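Local structure of viral interleukin-10 homolog (Human herpesvirus 5, 1LQS) at residues P17-E22 with Q108-G113; A25-D30 with E100-D105; Q29-T34 with H93-T98. The protein mimics human interleukin-10, binding the human IL-10 receptor and inducing the immunosuppressive signalling that the virus exploits to evade host immunity. All coordinates share one frame; numbering follows the deposited sequence.

Contact 1 (P17-E22 with Q108-G113); sequences PQCRPE and QCPLLG
Gln18 lays its side-chain amide over that of Gln108: the two planes are 20° apart and stacked, with Gln18 OE1 and Gln108 OE1 the closest pair at 3.9 Å. The overlap flanks a disulfide that ties the loop before helix 25-42 to the loop after helix 89-106, one of two intrachain disulfides in this IL-10-family helical cytokine. Cys19 SG and Cys109 SG are bonded at 2.0 Å with a CB-SG-SG-CB torsion of 97°, and the CA atoms of Cys19 and Cys109 lie 5.2 Å apart. Cys109 sends its sulfur anti to the backbone N (chi1 175°), which carries it across to Cys19. No hydrogen bond links the two segments; the disulfide is their one covalent tie, and the other approaches are non-bonded contacts. The Gln108 amide has its polar partner in its own chain, NE2 donating to Lys104 O near the end of helix 89-106. Leu112 packs on Tyr24, and its carbonyl accepts a hydrogen bond from Tyr152 OH of the second subunit, so the linked loops also meet the dimer partner. Gln18 O, itself hydrogen-bonded to Tyr24 OH, is approached by Leu112 CD1 at 3.5 Å.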
loop_
_atom_site.group_PDB
_atom_site.type_symbol
_atom_site.label_atom_id
_atom_site.label_comp_id
_atom_site.label_asym_id
_atom_site.label_seq_id
_atom_site.Cartn_x
_atom_site.Cartn_y
_atom_site.Cartn_z
ATOM N N PRO C 17 10.530 18.818 -9.233
ATOM C CA PRO C 17 11.469 19.044 -8.127
ATOM C C PRO C 17 10.916 18.885 -6.704
ATOM O O PRO C 17 11.521 18.192 -5.891
ATOM C CB PRO C 17 12.009 20.446 -8.417
ATOM C CG PRO C 17 10.858 21.117 -9.072
ATOM C CD PRO C 17 10.321 20.053 -10.009
ATOM N N GLN C 18 9.779 19.510 -6.399
ATOM C CA GLN C 18 9.194 19.394 -5.062
ATOM C C GLN C 18 8.719 17.965 -4.800
ATOM O O GLN C 18 7.970 17.711 -3.861
ATOM C CB GLN C 18 8.007 20.355 -4.887
ATOM C CG GLN C 18 8.313 21.828 -5.116
ATOM C CD GLN C 18 8.330 22.205 -6.592
ATOM O OE1 GLN C 18 8.522 23.371 -6.944
ATOM N NE2 GLN C 18 8.126 21.220 -7.459
ATOM N N CYS C 19 9.149 17.035 -5.641
ATOM C CA CYS C 19 8.775 15.635 -5.494
ATOM C C CYS C 19 10.011 14.823 -5.137
ATOM O O CYS C 19 9.914 13.690 -4.678
ATOM C CB CYS C 19 8.195 15.090 -6.800
ATOM S SG CYS C 19 6.380 15.043 -7.016
ATOM N N ARG C 20 11.178 15.412 -5.374
ATOM C CA ARG C 20 12.457 14.766 -5.085
ATOM C C ARG C 20 12.852 15.024 -3.627
ATOM O O ARG C 20 12.948 16.174 -3.201
ATOM C CB ARG C 20 13.542 15.326 -6.016
ATOM C CG ARG C 20 13.303 15.078 -7.495
ATOM C CD ARG C 20 14.479 15.563 -8.324
ATOM N NE ARG C 20 15.732 15.339 -7.605
ATOM C CZ ARG C 20 16.946 15.337 -8.156
ATOM N NH1 ARG C 20 17.095 15.546 -9.464
ATOM N NH2 ARG C 20 18.019 15.143 -7.385
ATOM N N PRO C 21 13.082 13.959 -2.839
ATOM C CA PRO C 21 13.457 14.224 -1.451
ATOM C C PRO C 21 14.768 15.007 -1.366
ATOM O O PRO C 21 15.015 15.731 -0.406
ATOM C CB PRO C 21 13.519 12.824 -0.834
ATOM C CG PRO C 21 13.796 11.940 -1.971
ATOM C CD PRO C 21 12.985 12.513 -3.092
ATOM N N GLU C 22 15.592 14.873 -2.393
ATOM C CA GLU C 22 16.860 15.584 -2.464
ATOM C C GLU C 22 16.598 17.068 -2.215
ATOM O O GLU C 22 17.465 17.791 -1.716
ATOM C CB GLU C 22 17.477 15.422 -3.862
ATOM C CG GLU C 22 17.868 13.973 -4.262
ATOM C CD GLU C 22 16.713 12.955 -4.220
ATOM O OE1 GLU C 22 15.714 13.136 -4.947
ATOM O OE2 GLU C 22 16.814 11.960 -3.462
ATOM N N GLN C 108 2.678 19.946 -2.898
ATOM C CA GLN C 108 2.805 20.385 -4.275
ATOM C C GLN C 108 3.192 19.147 -5.103
ATOM O O GLN C 108 3.298 19.207 -6.333
ATOM C CB GLN C 108 3.882 21.470 -4.336
ATOM C CG GLN C 108 3.768 22.464 -5.465
ATOM C CD GLN C 108 4.439 23.788 -5.118
ATOM O OE1 GLN C 108 4.931 24.507 -5.997
ATOM N NE2 GLN C 108 4.450 24.122 -3.825
ATOM N N CYS C 109 3.400 18.031 -4.398
ATOM C CA CYS C 109 3.755 16.742 -5.002
ATOM C C CYS C 109 2.738 15.660 -4.585
ATOM O O CYS C 109 2.680 15.255 -3.418
ATOM C CB CYS C 109 5.166 16.303 -4.566
ATOM S SG CYS C 109 5.607 14.640 -5.179
ATOM N N PRO C 110 1.929 15.173 -5.542
ATOM C CA PRO C 110 0.902 14.141 -5.325
ATOM C C PRO C 110 1.457 12.906 -4.640
ATOM O O PRO C 110 0.908 12.414 -3.652
ATOM C CB PRO C 110 0.434 13.814 -6.735
ATOM C CG PRO C 110 0.615 15.100 -7.449
ATOM C CD PRO C 110 1.958 15.582 -6.955
ATOM N N LEU C 111 2.557 12.414 -5.190
ATOM C CA LEU C 111 3.217 11.224 -4.687
ATOM C C LEU C 111 3.630 11.335 -3.210
ATOM O O LEU C 111 3.777 10.320 -2.515
ATOM C CB LEU C 111 4.426 10.941 -5.573
ATOM C CG LEU C 111 4.711 9.481 -5.900
ATOM C CD1 LEU C 111 3.416 8.782 -6.287
ATOM C CD2 LEU C 111 5.748 9.408 -7.029
ATOM N N LEU C 112 3.802 12.563 -2.726
ATOM C CA LEU C 112 4.190 12.763 -1.332
ATOM C C LEU C 112 3.010 12.724 -0.365
ATOM O O LEU C 112 3.197 12.526 0.836
ATOM C CB LEU C 112 4.934 14.086 -1.168
ATOM C CG LEU C 112 6.324 14.093 -1.783
ATOM C CD1 LEU C 112 6.995 15.403 -1.456
ATOM C CD2 LEU C 112 7.124 12.914 -1.247
ATOM N N GLY C 113 1.804 12.929 -0.893
ATOM C CA GLY C 113 0.607 12.898 -0.072
ATOM C C GLY C 113 -0.054 11.541 -0.204
ATOM O O GLY C 113 0.607 10.558 -0.552
#

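Contact 2 (A25-D30 with E100-D105)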
loop_
_atom_site.group_PDB
_atom_site.type_symbol
_atom_site.label_atom_id
_atom_site.label_comp_id
_atom_site.label_asym_id
_atom_site.label_seq_id
_atom_site.Cartn_x
_atom_site.Cartn_y
_atom_site.Cartn_z
ATOM N N ALA C 25 16.572 18.108 1.712
ATOM C CA ALA C 25 17.759 17.867 2.527
ATOM C C ALA C 25 18.313 19.059 3.337
ATOM O O ALA C 25 18.618 18.906 4.523
ATOM C CB ALA C 25 18.854 17.262 1.666
ATOM N N THR C 26 18.424 20.239 2.733
ATOM C CA THR C 26 18.974 21.383 3.460
ATOM C C THR C 26 18.070 21.890 4.576
ATOM O O THR C 26 18.555 22.260 5.652
ATOM C CB THR C 26 19.323 22.560 2.525
ATOM O OG1 THR C 26 20.287 22.133 1.559
ATOM C CG2 THR C 26 19.943 23.697 3.327
ATOM N N ARG C 27 16.764 21.917 4.329
ATOM C CA ARG C 27 15.838 22.361 5.359
ATOM C C ARG C 27 15.794 21.292 6.437
ATOM O O ARG C 27 15.646 21.592 7.622
ATOM C CB ARG C 27 14.448 22.601 4.783
ATOM C CG ARG C 27 14.377 23.827 3.893
ATOM C CD ARG C 27 14.034 23.421 2.477
ATOM N NE ARG C 27 12.712 23.902 2.094
ATOM C CZ ARG C 27 12.007 23.397 1.092
ATOM N NH1 ARG C 27 12.495 22.393 0.380
ATOM N NH2 ARG C 27 10.823 23.913 0.796
ATOM N N LEU C 28 15.918 20.039 6.033
ATOM C CA LEU C 28 15.934 18.991 7.028
ATOM C C LEU C 28 17.153 19.251 7.910
ATOM O O LEU C 28 17.095 19.088 9.128
ATOM C CB LEU C 28 16.062 17.624 6.373
ATOM C CG LEU C 28 14.776 16.985 5.872
ATOM C CD1 LEU C 28 15.089 15.737 5.054
ATOM C CD2 LEU C 28 13.926 16.641 7.061
ATOM N N GLN C 29 18.258 19.676 7.297
ATOM C CA GLN C 29 19.480 19.937 8.059
ATOM C C GLN C 29 19.390 21.185 8.933
ATOM O O GLN C 29 19.862 21.174 10.064
ATOM C CB GLN C 29 20.683 20.036 7.130
ATOM C CG GLN C 29 21.995 19.931 7.851
ATOM C CD GLN C 29 23.145 20.138 6.920
ATOM O OE1 GLN C 29 23.198 21.138 6.204
ATOM N NE2 GLN C 29 24.079 19.198 6.909
ATOM N N ASP C 30 18.800 22.259 8.412
ATOM C CA ASP C 30 18.629 23.462 9.215
ATOM C C ASP C 30 17.841 23.106 10.481
ATOM O O ASP C 30 18.266 23.433 11.584
ATOM C CB ASP C 30 17.836 24.544 8.479
ATOM C CG ASP C 30 18.501 25.013 7.210
ATOM O OD1 ASP C 30 19.742 24.891 7.067
ATOM O OD2 ASP C 30 17.756 25.532 6.352
ATOM N N GLU C 100 7.493 24.940 7.871
ATOM C CA GLU C 100 6.433 25.494 7.041
ATOM C C GLU C 100 6.906 25.403 5.581
ATOM O O GLU C 100 6.180 24.939 4.702
ATOM C CB GLU C 100 6.180 26.949 7.457
ATOM C CG GLU C 100 4.848 27.543 7.012
ATOM C CD GLU C 100 3.639 26.778 7.545
ATOM O OE1 GLU C 100 3.579 26.512 8.767
ATOM O OE2 GLU C 100 2.738 26.451 6.746
ATOM N N SER C 101 8.145 25.823 5.337
ATOM C CA SER C 101 8.720 25.790 4.002
ATOM C C SER C 101 8.594 24.393 3.408
ATOM O O SER C 101 8.199 24.232 2.248
ATOM C CB SER C 101 10.191 26.203 4.058
ATOM O OG SER C 101 10.763 26.244 2.765
ATOM N N ILE C 102 8.932 23.384 4.208
ATOM C CA ILE C 102 8.838 21.998 3.764
ATOM C C ILE C 102 7.388 21.590 3.434
ATOM O O ILE C 102 7.138 20.982 2.393
ATOM C CB ILE C 102 9.407 21.031 4.834
ATOM C CG1 ILE C 102 10.883 21.344 5.071
ATOM C CG2 ILE C 102 9.255 19.590 4.376
ATOM C CD1 ILE C 102 11.565 20.384 6.000
ATOM N N TYR C 103 6.441 21.939 4.311
ATOM C CA TYR C 103 5.033 21.595 4.105
ATOM C C TYR C 103 4.445 22.145 2.812
ATOM O O TYR C 103 3.764 21.426 2.084
ATOM C CB TYR C 103 4.178 22.085 5.271
ATOM C CG TYR C 103 2.775 21.504 5.274
ATOM C CD1 TYR C 103 2.572 20.129 5.395
ATOM C CD2 TYR C 103 1.659 22.318 5.159
ATOM C CE1 TYR C 103 1.301 19.583 5.399
ATOM C CE2 TYR C 103 0.381 21.779 5.163
ATOM C CZ TYR C 103 0.209 20.408 5.284
ATOM O OH TYR C 103 -1.053 19.862 5.297
ATOM N N LYS C 104 4.686 23.422 2.536
ATOM C CA LYS C 104 4.178 24.040 1.321
ATOM C C LYS C 104 4.691 23.304 0.092
ATOM O O LYS C 104 3.976 23.185 -0.902
ATOM C CB LYS C 104 4.589 25.515 1.252
ATOM C CG LYS C 104 3.914 26.379 2.319
ATOM C CD LYS C 104 4.272 27.854 2.182
ATOM C CE LYS C 104 3.583 28.681 3.263
ATOM N NZ LYS C 104 3.935 30.131 3.205
ATOM N N ASP C 105 5.928 22.807 0.160
ATOM C CA ASP C 105 6.515 22.069 -0.960
ATOM C C ASP C 105 6.015 20.634 -1.057
ATOM O O ASP C 105 5.925 20.081 -2.146
ATOM C CB ASP C 105 8.038 22.057 -0.863
ATOM C CG ASP C 105 8.668 23.269 -1.507
ATOM O OD1 ASP C 105 9.919 23.297 -1.601
ATOM O OD2 ASP C 105 7.909 24.188 -1.913
#
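Arg27 reaches across to helix 89-106 and grips Ser101 side-on, NE and NH2 both donating to the single atom OG. The distances from Ser101 OG to Arg27 NE and to Arg27 NH2 are each 3.1 Å, and the oxygen sits only 5° out of the guanidinium plane, so that two N-H groups converge on one acceptor at the guanidinium edge. NH2 also serves Asp105: Arg27 NH2 to Asp105 OD1 measures 2.6 Å, a hydrogen-bonded salt bridge. Here the geometry is less regular, for the nitrogen comes from above the carboxylate plane and the two planar groups stand nearly perpendicular. Beneath the polar end, Ile102 CA lies over one guanidinium face, while Arg27 CB meets Ile102 CG1 at 3.8 Å. Ser101 turns OG anti to its own N (chi1 -177°), which brings the hydroxyl up to the arginine edge.

The backbones behind these groups form a nearly antiparallel pair within the helical bundle of the IL-10 fold, their local axes 10.2 Å apart at closest approach and their N-to-C directions 152° apart. Ser101 and Asp105 are one helical turn apart, which puts both within range of one guanidinium. In the second shell, Arg27 NH1 makes a weak hydrogen bond to Asp23 O, and Asp105 packs against Gln18 and Tyr24. Farther round helix 89-106, Tyr103 turns to helix 62-84, where its OH bonds Asp67 OD1. Leu28 packs on Glu150 and Ile102 on Leu149, both of the second subunit, and Gln29 NE2 donates to the backbone of a chain of another protein.

Contact 3 (Q29-T34 with H93-T98); sequences QDLRVT and HSMRST
Leu31, the residue with most surface buried here, fits between Met95 and Thr98 on the opposing helix. Its CD2 lies 3.7 Å from Met95 CB, and its CG lies 3.5 Å from Thr98 CG2, the side chains of Leu31 and Thr98 sliding past each other in opposite directions. Met95 also meets Thr34, about one turn beyond Leu31 on helix 25-42, its CG 3.7 Å from Thr34 CG2. Thr34 has CG2 anti to its backbone N, and chi1 of -66° sets OG1 beside that nitrogen, so the methyl goes to Met95 while the hydroxyl faces Ser94. The local axes approach to 9.5 Å and run 164° apart, a close antiparallel pair of the helical cytokine fold. Outward from here, Met95 packs on Phe78 of helix 62-84 and on Leu142 of the second subunit, and Leu31 on Phe146 of that subunit; the apolar seam therefore continues into the dimer partner.

No direct hydrogen bond joins the segments. Thr34 OG1 and Ser94 OG stand 3.7 Å apart and share a modelled water, 3.0 Å from Thr34 OG1 and 3.2 Å from Ser94 OG. The chemistry thus divides the contact: the side-chain carbons of Leu31 and Met95 and the threonine methyls hold the helices by dispersion and burial of apolar surface, whereas the hydroxyls of Thr34 and Ser94 are linked through one water.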
loop_
_atom_site.group_PDB
_atom_site.type_symbol
_atom_site.label_atom_id
_atom_site.label_comp_id
_atom_site.label_asym_id
_atom_site.label_seq_id
_atom_site.Cartn_x
_atom_site.Cartn_y
_atom_site.Cartn_z
ATOM N N GLN C 29 18.258 19.676 7.297
ATOM C CA GLN C 29 19.480 19.937 8.059
ATOM C C GLN C 29 19.390 21.185 8.933
ATOM O O GLN C 29 19.862 21.174 10.064
ATOM C CB GLN C 29 20.683 20.036 7.130
ATOM C CG GLN C 29 21.995 19.931 7.851
ATOM C CD GLN C 29 23.145 20.138 6.920
ATOM O OE1 GLN C 29 23.198 21.138 6.204
ATOM N NE2 GLN C 29 24.079 19.198 6.909
ATOM N N ASP C 30 18.800 22.259 8.412
ATOM C CA ASP C 30 18.629 23.462 9.215
ATOM C C ASP C 30 17.841 23.106 10.481
ATOM O O ASP C 30 18.266 23.433 11.584
ATOM C CB ASP C 30 17.836 24.544 8.479
ATOM C CG ASP C 30 18.501 25.013 7.210
ATOM O OD1 ASP C 30 19.742 24.891 7.067
ATOM O OD2 ASP C 30 17.756 25.532 6.352
ATOM N N LEU C 31 16.692 22.449 10.324
ATOM C CA LEU C 31 15.876 22.082 11.476
ATOM C C LEU C 31 16.721 21.340 12.489
ATOM O O LEU C 31 16.717 21.661 13.687
ATOM C CB LEU C 31 14.681 21.215 11.054
ATOM C CG LEU C 31 13.620 21.980 10.246
ATOM C CD1 LEU C 31 12.642 21.012 9.530
ATOM C CD2 LEU C 31 12.896 22.915 11.182
ATOM N N ARG C 32 17.458 20.350 12.008
ATOM C CA ARG C 32 18.315 19.588 12.887
ATOM C C ARG C 32 19.462 20.415 13.489
ATOM O O ARG C 32 19.897 20.110 14.593
ATOM C CB ARG C 32 18.842 18.355 12.154
ATOM C CG ARG C 32 17.876 17.189 12.186
ATOM C CD ARG C 32 17.939 16.314 10.939
ATOM N NE ARG C 32 17.365 14.994 11.202
ATOM C CZ ARG C 32 17.207 14.039 10.290
ATOM N NH1 ARG C 32 17.567 14.259 9.035
ATOM N NH2 ARG C 32 16.730 12.850 10.638
ATOM N N VAL C 33 19.953 21.454 12.806
ATOM C CA VAL C 33 21.025 22.233 13.416
ATOM C C VAL C 33 20.458 23.188 14.454
ATOM O O VAL C 33 21.052 23.338 15.521
ATOM C CB VAL C 33 21.915 23.058 12.401
ATOM C CG1 VAL C 33 22.611 22.124 11.410
ATOM C CG2 VAL C 33 21.086 24.111 11.699
ATOM N N THR C 34 19.325 23.832 14.161
ATOM C CA THR C 34 18.713 24.742 15.130
ATOM C C THR C 34 18.287 23.905 16.333
ATOM O O THR C 34 18.432 24.315 17.479
ATOM C CB THR C 34 17.433 25.454 14.585
ATOM O OG1 THR C 34 17.764 26.331 13.501
ATOM C CG2 THR C 34 16.765 26.269 15.697
ATOM N N HIS C 93 10.594 29.787 16.310
ATOM C CA HIS C 93 10.072 30.393 15.090
ATOM C C HIS C 93 10.849 29.956 13.857
ATOM O O HIS C 93 10.269 29.674 12.813
ATOM C CB HIS C 93 10.106 31.921 15.201
ATOM C CG HIS C 93 9.143 32.476 16.206
ATOM N ND1 HIS C 93 9.036 33.825 16.469
ATOM C CD2 HIS C 93 8.229 31.865 16.999
ATOM C CE1 HIS C 93 8.096 34.019 17.377
ATOM N NE2 HIS C 93 7.591 32.846 17.714
ATOM N N SER C 94 12.169 29.906 13.985
ATOM C CA SER C 94 13.032 29.497 12.885
ATOM C C SER C 94 12.639 28.105 12.390
ATOM O O SER C 94 12.520 27.868 11.189
ATOM C CB SER C 94 14.487 29.493 13.362
ATOM O OG SER C 94 15.338 28.852 12.432
ATOM N N MET C 95 12.437 27.193 13.332
ATOM C CA MET C 95 12.072 25.837 12.998
ATOM C C MET C 95 10.682 25.775 12.379
ATOM O O MET C 95 10.505 25.139 11.333
ATOM C CB MET C 95 12.159 24.927 14.242
ATOM C CG MET C 95 13.606 24.642 14.711
ATOM S SD MET C 95 13.846 23.416 16.054
ATOM C CE MET C 95 13.151 24.315 17.458
ATOM N N ARG C 96 9.701 26.438 12.999
ATOM C CA ARG C 96 8.335 26.416 12.474
ATOM C C ARG C 96 8.369 26.902 11.036
ATOM O O ARG C 96 7.749 26.316 10.147
ATOM C CB ARG C 96 7.405 27.321 13.290
ATOM C CG ARG C 96 5.927 27.218 12.869
ATOM C CD ARG C 96 5.104 28.393 13.373
ATOM N NE ARG C 96 3.671 28.310 13.051
ATOM C CZ ARG C 96 3.149 28.318 11.821
ATOM N NH1 ARG C 96 3.928 28.400 10.750
ATOM N NH2 ARG C 96 1.832 28.259 11.662
ATOM N N SER C 97 9.119 27.980 10.838
ATOM C CA SER C 97 9.303 28.627 9.542
ATOM C C SER C 97 9.829 27.649 8.490
ATOM O O SER C 97 9.276 27.536 7.393
ATOM C CB SER C 97 10.287 29.782 9.715
ATOM O OG SER C 97 10.332 30.629 8.588
ATOM N N THR C 98 10.910 26.950 8.831
ATOM C CA THR C 98 11.514 25.980 7.929
ATOM C C THR C 98 10.577 24.785 7.725
ATOM O O THR C 98 10.473 24.239 6.625
ATOM C CB THR C 98 12.876 25.477 8.480
ATOM O OG1 THR C 98 13.839 26.532 8.414
ATOM C CG2 THR C 98 13.381 24.281 7.680
HETATM O O HOH W 1 15.543 25.763 11.527
#

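In the fold
Along the chain, the first segments run in order from contact 1 to contact 3, and their partners come in reverse, contact 3 before contact 2 before contact 1, as expected for an antiparallel pairing. Contacts 2 and 3 share helices 25-42 and 89-106, overlap at Gln29 and Asp30, and have centres about 8 Å apart; Arg27 CB packs on Thr98 CG2 at 3.5 Å between them. Contact 1, centred about 12 Å from contact 2 and 20 Å from contact 3, abuts contact 2 where Gln18 CB lies 3.5 Å from Asp105 O, but does not touch contact 3. All three touch the second subunit, so the helix pair and the disulfide-linked loops at its end all border the dimer partner.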